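Local coordinates for nitrate transport protein (Parabacteroides distasonis, PDB 3HN0), which is probably the substrate-binding component of an ABC transporter, named for nitrate transport although its actual ligand is not established, at residues A[194-197]-A[198-201]. Sequence-based numbering, arbitrary orientation. Where two conformers were deposited one is given.
Sequences KYRI and AFED
Arg196 and Glu200, an i to i+4 pair, run out alongside each other in the same direction from the first turns of helix 196-212, which packs against the mixed sheet of its domain in a two-domain fold consistent with a periplasmic binding protein. Their salt bridge is long, 3.7 Å from Arg196 NH1 to Glu200 OE1, and the guanidinium and carboxylate planes stand 78° apart. A water also bridges the two, accepting from Arg196 NH1 and donating to Glu200 OE2 at 2.7 Å. The arginine reaches this position with CG anti to its backbone nitrogen (chi1 179°) and a bend at chi3, while the glutamate runs out extended beyond CG. Each charged end has a second partner, Glu193 for Arg196 NE and the hydroxyl of Tyr244 for Glu200 OE2, so the pair is tied both to the residues leading into the helix and to strand 242-246.

On the sheet-facing side, in the conformer modelled here, one of two, the Phe199 ring lays a face over Arg196 CA, a CH-pi contact with that atom 4.0 Å from the ring centroid. In this conformer chi1 of 85° sets CG between the backbone nitrogen and the carbonyl carbon, folding the ring back over the preceding turn. The Phe199 side chain also touches Ile30 and Ala78, joining the helix start to strands 29-30 and 76-82. Tyr195 adds CB near Phe199 CD2, and its hydroxyl bonds to Asp31.

Beneath the side chains, regular i to i+4 bonds bring Phe199, Glu200 and Asp201 N to the carbonyls of Tyr195, Arg196 and Ile197. One residue earlier, between Lys194 O and Ala198 N, a water stands in for the direct bond, donating to Lys194 O at 2.6 Å and accepting from Ala198 N at 3.0 Å.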
loop_
_atom_site.group_PDB
_atom_site.type_symbol
_atom_site.label_atom_id
_atom_site.label_comp_id
_atom_site.label_asym_id
_atom_site.label_seq_id
_atom_site.Cartn_x
_atom_site.Cartn_y
_atom_site.Cartn_z
ATOM N N LYS A 194 4.420 26.988 -13.143
ATOM C CA LYS A 194 4.683 27.976 -12.122
ATOM C C LYS A 194 3.702 27.858 -10.973
ATOM O O LYS A 194 4.024 28.287 -9.897
ATOM C CB LYS A 194 4.634 29.425 -12.686
ATOM C CG LYS A 194 3.324 29.877 -13.215
ATOM C CD LYS A 194 3.483 31.216 -14.011
ATOM C CE LYS A 194 2.240 31.564 -14.799
ATOM N NZ LYS A 194 2.051 30.867 -16.135
ATOM N N TYR A 195 2.544 27.216 -11.183
ATOM C CA TYR A 195 1.523 27.119 -10.129
ATOM C C TYR A 195 1.487 25.762 -9.528
ATOM O O TYR A 195 0.707 25.489 -8.639
ATOM C CB TYR A 195 0.144 27.431 -10.710
ATOM C CG TYR A 195 -0.033 28.833 -11.222
ATOM C CD1 TYR A 195 0.581 29.898 -10.627
ATOM C CD2 TYR A 195 -0.789 29.066 -12.343
ATOM C CE1 TYR A 195 0.419 31.173 -11.091
ATOM C CE2 TYR A 195 -0.967 30.344 -12.842
ATOM C CZ TYR A 195 -0.379 31.411 -12.194
ATOM O OH TYR A 195 -0.543 32.711 -12.673
ATOM N N ARG A 196 2.365 24.894 -9.976
ATOM C CA ARG A 196 2.224 23.469 -9.567
ATOM C C ARG A 196 2.278 23.292 -8.053
ATOM O O ARG A 196 1.452 22.641 -7.484
ATOM C CB ARG A 196 3.336 22.639 -10.225
ATOM C CG ARG A 196 3.255 21.129 -9.813
ATOM C CD ARG A 196 4.145 20.225 -10.669
ATOM N NE ARG A 196 5.513 20.681 -10.592
ATOM C CZ ARG A 196 6.379 20.401 -9.623
ATOM N NH1 ARG A 196 6.108 19.547 -8.638
ATOM N NH2 ARG A 196 7.569 20.996 -9.662
ATOM N N ILE A 197 3.339 23.779 -7.415
ATOM C CA ILE A 197 3.448 23.650 -5.975
ATOM C C ILE A 197 2.259 24.319 -5.252
ATOM O O ILE A 197 1.734 23.757 -4.324
ATOM C CB ILE A 197 4.778 24.226 -5.430
ATOM C CG1 ILE A 197 5.959 23.462 -6.007
ATOM C CG2 ILE A 197 4.793 24.178 -3.915
ATOM C CD1 ILE A 197 6.009 22.016 -5.614
ATOM N N ALA A 198 1.883 25.531 -5.659
ATOM C CA ALA A 198 0.698 26.194 -5.046
ATOM C C ALA A 198 -0.591 25.322 -5.150
ATOM O O ALA A 198 -1.360 25.186 -4.205
ATOM C CB ALA A 198 0.472 27.565 -5.689
ATOM N N PHE A 199 -0.826 24.771 -6.329
ATOM C CA PHE A 199 -2.019 23.967 -6.526
ATOM C C PHE A 199 -1.938 22.637 -5.785
ATOM O O PHE A 199 -2.942 22.193 -5.244
ATOM C CB PHE A 199 -2.552 23.950 -7.994
ATOM C CG PHE A 199 -1.932 22.936 -8.962
ATOM C CD1 PHE A 199 -2.050 21.559 -8.777
ATOM C CD2 PHE A 199 -1.356 23.388 -10.167
ATOM C CE1 PHE A 199 -1.559 20.661 -9.733
ATOM C CE2 PHE A 199 -0.847 22.498 -11.093
ATOM C CZ PHE A 199 -0.954 21.118 -10.877
ATOM N N GLU A 200 -0.758 22.046 -5.723
ATOM C CA GLU A 200 -0.570 20.815 -4.903
ATOM C C GLU A 200 -0.801 21.127 -3.440
ATOM O O GLU A 200 -1.430 20.356 -2.762
ATOM C CB GLU A 200 0.800 20.180 -5.091
ATOM C CG GLU A 200 1.021 19.620 -6.475
ATOM C CD GLU A 200 2.369 18.935 -6.619
ATOM O OE1 GLU A 200 3.391 19.524 -6.187
ATOM O OE2 GLU A 200 2.401 17.809 -7.176
ATOM N N ASP A 201 -0.253 22.212 -2.917
ATOM C CA ASP A 201 -0.521 22.590 -1.547
ATOM C C ASP A 201 -2.023 22.697 -1.297
ATOM O O ASP A 201 -2.523 22.198 -0.286
ATOM C CB ASP A 201 0.138 23.918 -1.160
ATOM C CG ASP A 201 1.668 23.895 -1.149
ATOM O OD1 ASP A 201 2.275 22.824 -1.177
ATOM O OD2 ASP A 201 2.239 25.023 -1.110
HETATM O O HOH W 1 3.606 27.183 -7.530
HETATM O O HOH W 2 4.346 17.258 -8.932
#